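Local coordinates for protein homospermidine synthase (PDB 2PH5) that binds NAD in a Rossmann-type domain and probably catalyses the formation of homospermidine, at residues V24-F36 with P387-I401. Numbering follows the deposited sequence.
Sequences VGQALMPLIFEKF and PYNNATSLQVVASMI. With NAD (nicotinamide-adenine-dinucleotide), chain C.
Asn389 reaches across to helix 24-35 and gives its ND2 to Ala27 O, 3.0 Å away, a nearly straight bond (166° at the hydrogen) that lies in the carbonyl plane on a lone pair. The helix is kinked at Pro30 and Leu31: the proline nitrogen has no hydrogen to give, and Leu31 N turns weakly to Leu28 O, leaving Ala27 O, its usual i-4 acceptor, to Asn389. Beside this bond, the helices mesh knobs-into-holes at a crossing angle of -57°. Val397 fits among Val24, Ala27, Leu28 and Leu31, its CG1 3.8 Å from Ala27 CB. Leu31 is itself a knob among Leu394, Val397, Ala398 and Ile401; its side chain crosses that of Val397 at about a right angle, with Leu31 CD2 3.5 Å from Val397 CG2. Ile401 has CG1 anti to its backbone N (chi1 -162°), against Leu31, and the turn at chi2 then brings CD1 to the edge of the Phe36 ring, 3.8 Å from CE2. At the start of 387-401, Pro30 CG meets Pro387 and the edge of the Tyr388 ring.

Behind this shell, Ser393 forms a capping box with Asn390 at the start of helix 391-401. Val24 N holds NAD O2N at 3.0 Å, and Val396 CG1 lies 3.5 Å from C4N of the nicotinamide. In this largely buried contact, the acceptor displaced by the kink is thus met by an amide whose bonds to Pro387 O and Ser393 OG fix its rotation.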
loop_
_atom_site.group_PDB
_atom_site.type_symbol
_atom_site.label_atom_id
_atom_site.label_comp_id
_atom_site.label_asym_id
_atom_site.label_seq_id
_atom_site.Cartn_x
_atom_site.Cartn_y
_atom_site.Cartn_z
ATOM N N VAL A 24 18.673 0.094 -17.315
ATOM C CA VAL A 24 19.961 -0.583 -17.160
ATOM C C VAL A 24 21.066 -0.010 -18.061
ATOM O O VAL A 24 22.125 0.392 -17.578
ATOM C CB VAL A 24 19.819 -2.104 -17.450
ATOM C CG1 VAL A 24 21.171 -2.792 -17.324
ATOM C CG2 VAL A 24 18.826 -2.721 -16.480
ATOM N N GLY A 25 20.806 0.028 -19.364
ATOM C CA GLY A 25 21.780 0.532 -20.315
ATOM C C GLY A 25 22.388 1.880 -19.988
ATOM O O GLY A 25 23.605 2.038 -20.064
ATOM N N GLN A 26 21.555 2.857 -19.638
ATOM C CA GLN A 26 22.059 4.181 -19.302
ATOM C C GLN A 26 22.916 4.121 -18.052
ATOM O O GLN A 26 23.950 4.779 -17.971
ATOM C CB GLN A 26 20.912 5.167 -19.053
ATOM C CG GLN A 26 19.931 5.309 -20.203
ATOM C CD GLN A 26 18.871 6.373 -19.954
ATOM O OE1 GLN A 26 17.828 6.382 -20.603
ATOM N NE2 GLN A 26 19.140 7.279 -19.021
ATOM N N ALA A 27 22.490 3.325 -17.077
ATOM C CA ALA A 27 23.230 3.221 -15.825
ATOM C C ALA A 27 24.546 2.461 -15.959
ATOM O O ALA A 27 25.398 2.534 -15.078
ATOM C CB ALA A 27 22.359 2.569 -14.763
ATOM N N LEU A 28 24.705 1.731 -17.058
ATOM C CA LEU A 28 25.912 0.948 -17.284
ATOM C C LEU A 28 27.058 1.809 -17.805
ATOM O O LEU A 28 28.208 1.617 -17.422
ATOM C CB LEU A 28 25.630 -0.158 -18.295
ATOM C CG LEU A 28 26.288 -1.527 -18.084
ATOM C CD1 LEU A 28 26.246 -2.294 -19.391
ATOM C CD2 LEU A 28 27.708 -1.387 -17.619
HETATM N N MSE A 29 26.729 2.760 -18.672
HETATM C CA MSE A 29 27.716 3.642 -19.285
HETATM C C MSE A 29 28.879 4.040 -18.387
HETATM O O MSE A 29 30.039 3.783 -18.716
HETATM C CB MSE A 29 27.033 4.896 -19.814
HETATM C CG MSE A 29 26.229 4.652 -21.057
HETATM SE SE MSE A 29 27.383 4.291 -22.547
HETATM C CE MSE A 29 27.214 5.987 -23.462
ATOM N N PRO A 30 28.588 4.674 -17.242
ATOM C CA PRO A 30 29.636 5.097 -16.313
ATOM C C PRO A 30 30.614 3.992 -15.908
ATOM O O PRO A 30 31.825 4.213 -15.881
ATOM C CB PRO A 30 28.841 5.616 -15.122
ATOM C CG PRO A 30 27.605 6.146 -15.760
ATOM C CD PRO A 30 27.261 5.072 -16.738
ATOM N N LEU A 31 30.091 2.808 -15.596
ATOM C CA LEU A 31 30.934 1.693 -15.164
ATOM C C LEU A 31 31.860 1.149 -16.253
ATOM O O LEU A 31 32.931 0.620 -15.960
ATOM C CB LEU A 31 30.072 0.550 -14.590
ATOM C CG LEU A 31 29.585 0.683 -13.138
ATOM C CD1 LEU A 31 28.701 1.899 -13.017
ATOM C CD2 LEU A 31 28.820 -0.567 -12.698
ATOM N N ILE A 32 31.457 1.284 -17.508
ATOM C CA ILE A 32 32.276 0.795 -18.604
ATOM C C ILE A 32 33.507 1.679 -18.799
ATOM O O ILE A 32 34.619 1.185 -19.000
ATOM C CB ILE A 32 31.478 0.763 -19.900
ATOM C CG1 ILE A 32 30.188 -0.031 -19.682
ATOM C CG2 ILE A 32 32.318 0.141 -21.002
ATOM C CD1 ILE A 32 29.260 -0.039 -20.873
ATOM N N PHE A 33 33.308 2.989 -18.739
ATOM C CA PHE A 33 34.422 3.909 -18.903
ATOM C C PHE A 33 35.223 4.018 -17.620
ATOM O O PHE A 33 36.331 4.545 -17.613
ATOM C CB PHE A 33 33.912 5.282 -19.332
ATOM C CG PHE A 33 33.380 5.305 -20.727
ATOM C CD1 PHE A 33 34.241 5.158 -21.810
ATOM C CD2 PHE A 33 32.014 5.430 -20.962
ATOM C CE1 PHE A 33 33.747 5.135 -23.117
ATOM C CE2 PHE A 33 31.510 5.409 -22.262
ATOM C CZ PHE A 33 32.377 5.260 -23.341
ATOM N N GLU A 34 34.664 3.501 -16.534
ATOM C CA GLU A 34 35.337 3.545 -15.245
ATOM C C GLU A 34 36.273 2.349 -15.090
ATOM O O GLU A 34 37.313 2.445 -14.443
ATOM C CB GLU A 34 34.304 3.548 -14.117
ATOM C CG GLU A 34 34.876 3.814 -12.732
ATOM C CD GLU A 34 33.831 3.685 -11.638
ATOM O OE1 GLU A 34 32.652 4.028 -11.890
ATOM O OE2 GLU A 34 34.183 3.248 -10.522
ATOM N N LYS A 35 35.905 1.226 -15.699
ATOM C CA LYS A 35 36.700 0.011 -15.621
ATOM C C LYS A 35 37.494 -0.298 -16.890
ATOM O O LYS A 35 38.351 -1.183 -16.891
ATOM C CB LYS A 35 35.788 -1.174 -15.304
ATOM C CG LYS A 35 35.357 -1.257 -13.861
ATOM C CD LYS A 35 36.455 -1.874 -13.058
ATOM C CE LYS A 35 35.993 -2.239 -11.678
ATOM N NZ LYS A 35 37.142 -2.835 -10.955
ATOM N N PHE A 36 37.219 0.421 -17.970
ATOM C CA PHE A 36 37.923 0.167 -19.220
ATOM C C PHE A 36 38.615 1.392 -19.783
ATOM O O PHE A 36 38.044 2.481 -19.811
ATOM C CB PHE A 36 36.951 -0.404 -20.254
ATOM C CG PHE A 36 36.470 -1.780 -19.922
ATOM C CD1 PHE A 36 37.219 -2.895 -20.269
ATOM C CD2 PHE A 36 35.287 -1.963 -19.219
ATOM C CE1 PHE A 36 36.795 -4.178 -19.918
ATOM C CE2 PHE A 36 34.855 -3.241 -18.862
ATOM C CZ PHE A 36 35.609 -4.348 -19.211
ATOM N N PRO A 387 27.194 8.482 -11.725
ATOM C CA PRO A 387 26.037 9.268 -12.155
ATOM C C PRO A 387 25.020 8.361 -12.853
ATOM O O PRO A 387 25.280 7.170 -13.073
ATOM C CB PRO A 387 26.658 10.270 -13.119
ATOM C CG PRO A 387 27.715 9.453 -13.786
ATOM C CD PRO A 387 28.346 8.723 -12.616
ATOM N N TYR A 388 23.871 8.933 -13.199
ATOM C CA TYR A 388 22.811 8.200 -13.892
ATOM C C TYR A 388 22.524 6.883 -13.180
ATOM O O TYR A 388 22.273 5.859 -13.815
ATOM C CB TYR A 388 23.249 7.927 -15.333
ATOM C CG TYR A 388 23.799 9.151 -16.015
ATOM C CD1 TYR A 388 22.968 10.223 -16.329
ATOM C CD2 TYR A 388 25.161 9.260 -16.311
ATOM C CE1 TYR A 388 23.475 11.378 -16.920
ATOM C CE2 TYR A 388 25.682 10.416 -16.903
ATOM C CZ TYR A 388 24.828 11.470 -17.203
ATOM O OH TYR A 388 25.300 12.626 -17.782
ATOM N N ASN A 389 22.555 6.924 -11.854
ATOM C CA ASN A 389 22.335 5.735 -11.049
ATOM C C ASN A 389 21.662 6.008 -9.712
ATOM O O ASN A 389 21.888 7.046 -9.075
ATOM C CB ASN A 389 23.674 5.048 -10.765
ATOM C CG ASN A 389 24.035 4.009 -11.804
ATOM O OD1 ASN A 389 23.484 2.901 -11.817
ATOM N ND2 ASN A 389 24.966 4.356 -12.681
ATOM N N ASN A 390 20.815 5.070 -9.306
ATOM C CA ASN A 390 20.178 5.146 -8.009
ATOM C C ASN A 390 20.670 3.876 -7.327
ATOM O O ASN A 390 21.410 3.100 -7.928
ATOM C CB ASN A 390 18.638 5.185 -8.090
ATOM C CG ASN A 390 18.043 4.051 -8.908
ATOM O OD1 ASN A 390 18.414 2.881 -8.760
ATOM N ND2 ASN A 390 17.087 4.395 -9.765
ATOM N N ALA A 391 20.282 3.675 -6.074
ATOM C CA ALA A 391 20.704 2.505 -5.327
ATOM C C ALA A 391 20.416 1.212 -6.091
ATOM O O ALA A 391 21.285 0.350 -6.216
ATOM C CB ALA A 391 20.010 2.484 -3.977
ATOM N N THR A 392 19.199 1.098 -6.612
ATOM C CA THR A 392 18.759 -0.083 -7.352
ATOM C C THR A 392 19.537 -0.326 -8.636
ATOM O O THR A 392 20.106 -1.401 -8.821
ATOM C CB THR A 392 17.253 0.016 -7.706
ATOM O OG1 THR A 392 16.504 0.276 -6.513
ATOM C CG2 THR A 392 16.757 -1.275 -8.341
ATOM N N SER A 393 19.561 0.660 -9.526
ATOM C CA SER A 393 20.268 0.482 -10.787
ATOM C C SER A 393 21.741 0.140 -10.576
ATOM O O SER A 393 22.271 -0.767 -11.224
ATOM C CB SER A 393 20.148 1.737 -11.659
ATOM O OG SER A 393 20.803 2.841 -11.064
ATOM N N LEU A 394 22.398 0.853 -9.662
ATOM C CA LEU A 394 23.817 0.618 -9.404
ATOM C C LEU A 394 24.142 -0.814 -8.996
ATOM O O LEU A 394 25.205 -1.333 -9.335
ATOM C CB LEU A 394 24.358 1.577 -8.334
ATOM C CG LEU A 394 25.887 1.517 -8.170
ATOM C CD1 LEU A 394 26.534 1.700 -9.546
ATOM C CD2 LEU A 394 26.374 2.606 -7.206
ATOM N N GLN A 395 23.237 -1.460 -8.277
ATOM C CA GLN A 395 23.503 -2.824 -7.859
ATOM C C GLN A 395 23.394 -3.760 -9.059
ATOM O O GLN A 395 24.057 -4.799 -9.115
ATOM C CB GLN A 395 22.527 -3.257 -6.764
ATOM C CG GLN A 395 22.664 -2.489 -5.478
ATOM C CD GLN A 395 21.548 -2.809 -4.494
ATOM O OE1 GLN A 395 20.370 -2.730 -4.832
ATOM N NE2 GLN A 395 21.916 -3.169 -3.269
ATOM N N VAL A 396 22.577 -3.377 -10.036
ATOM C CA VAL A 396 22.392 -4.201 -11.221
ATOM C C VAL A 396 23.557 -4.093 -12.190
ATOM O O VAL A 396 24.033 -5.104 -12.709
ATOM C CB VAL A 396 21.107 -3.825 -11.972
ATOM C CG1 VAL A 396 20.804 -4.868 -13.029
ATOM C CG2 VAL A 396 19.958 -3.682 -10.990
ATOM N N VAL A 397 24.020 -2.872 -12.434
ATOM C CA VAL A 397 25.119 -2.672 -13.363
ATOM C C VAL A 397 26.457 -3.073 -12.748
ATOM O O VAL A 397 27.399 -3.430 -13.465
ATOM C CB VAL A 397 25.154 -1.197 -13.886
ATOM C CG1 VAL A 397 23.858 -0.891 -14.624
ATOM C CG2 VAL A 397 25.359 -0.211 -12.747
ATOM N N ALA A 398 26.546 -3.034 -11.421
ATOM C CA ALA A 398 27.780 -3.445 -10.759
ATOM C C ALA A 398 28.007 -4.919 -11.116
ATOM O O ALA A 398 29.113 -5.321 -11.487
ATOM C CB ALA A 398 27.656 -3.268 -9.244
ATOM N N SER A 399 26.937 -5.705 -11.039
ATOM C CA SER A 399 26.986 -7.129 -11.359
ATOM C C SER A 399 27.326 -7.374 -12.830
ATOM O O SER A 399 28.128 -8.253 -13.163
ATOM C CB SER A 399 25.638 -7.776 -11.038
ATOM O OG SER A 399 25.216 -7.406 -9.736
HETATM N N MSE A 400 26.709 -6.594 -13.707
HETATM C CA MSE A 400 26.953 -6.731 -15.133
HETATM C C MSE A 400 28.382 -6.401 -15.537
HETATM O O MSE A 400 29.017 -7.171 -16.260
HETATM C CB MSE A 400 25.991 -5.850 -15.914
HETATM C CG MSE A 400 24.552 -6.219 -15.680
HETATM SE SE MSE A 400 23.526 -5.941 -17.265
HETATM C CE MSE A 400 23.878 -7.648 -18.120
ATOM N N ILE A 401 28.886 -5.260 -15.075
ATOM C CA ILE A 401 30.242 -4.866 -15.415
ATOM C C ILE A 401 31.193 -5.952 -14.902
ATOM O O ILE A 401 32.223 -6.200 -15.514
ATOM C CB ILE A 401 30.630 -3.471 -14.798
ATOM C CG1 ILE A 401 31.862 -2.886 -15.507
ATOM C CG2 ILE A 401 30.993 -3.623 -13.316
ATOM C CD1 ILE A 401 31.660 -2.561 -16.983
HETATM P PA NAD C . 13.767 -0.571 -20.468
HETATM O O1A NAD C . 12.390 -0.900 -20.978
HETATM O O2A NAD C . 13.929 0.640 -19.618
HETATM O O5B NAD C . 14.819 -0.455 -21.697
HETATM C C5B NAD C . 14.853 -1.450 -22.716
HETATM C C4B NAD C . 15.423 -0.810 -23.996
HETATM O O4B NAD C . 15.394 -1.820 -24.981
HETATM C C3B NAD C . 14.612 0.372 -24.536
HETATM O O3B NAD C . 15.453 1.517 -24.699
HETATM C C2B NAD C . 14.065 -0.120 -25.847
HETATM O O2B NAD C . 13.902 0.866 -26.840
HETATM C C1B NAD C . 15.021 -1.254 -26.221
HETATM N N9A NAD C . 14.442 -2.333 -27.031
HETATM C C8A NAD C . 13.099 -2.741 -26.965
HETATM N N7A NAD C . 12.628 -3.094 -28.178
HETATM C C5A NAD C . 13.647 -2.908 -29.049
HETATM C C6A NAD C . 13.735 -3.115 -30.425
HETATM N N6A NAD C . 12.735 -3.587 -31.171
HETATM N N1A NAD C . 14.947 -2.813 -31.030
HETATM C C2A NAD C . 16.029 -2.328 -30.322
HETATM N N3A NAD C . 15.968 -2.124 -28.964
HETATM C C4A NAD C . 14.776 -2.422 -28.368
HETATM O O3 NAD C . 14.195 -1.832 -19.614
HETATM P PN NAD C . 15.547 -2.232 -18.848
HETATM O O1N NAD C . 15.159 -2.680 -17.489
HETATM O O2N NAD C . 16.518 -1.090 -18.992
HETATM O O5D NAD C . 15.855 -3.448 -19.816
HETATM C C5D NAD C . 16.943 -4.332 -19.715
HETATM C C4D NAD C . 16.388 -5.561 -19.027
HETATM O O4D NAD C . 17.183 -5.857 -17.911
HETATM C C3D NAD C . 15.243 -6.553 -19.055
HETATM O O3D NAD C . 15.489 -7.612 -19.966
HETATM C C2D NAD C . 15.193 -7.008 -17.607
HETATM O O2D NAD C . 14.582 -8.255 -17.432
HETATM C C1D NAD C . 16.654 -6.948 -17.180
HETATM N N1N NAD C . 16.922 -6.601 -15.764
HETATM C C2N NAD C . 17.618 -7.472 -14.957
HETATM C C3N NAD C . 17.866 -7.081 -13.623
HETATM C C7N NAD C . 18.624 -7.951 -12.681
HETATM O O7N NAD C . 18.828 -7.475 -11.411
HETATM N N7N NAD C . 19.115 -9.123 -13.027
HETATM C C4N NAD C . 17.409 -5.820 -13.122
HETATM C C5N NAD C . 16.696 -4.961 -13.984
HETATM C C6N NAD C . 16.450 -5.333 -15.292
#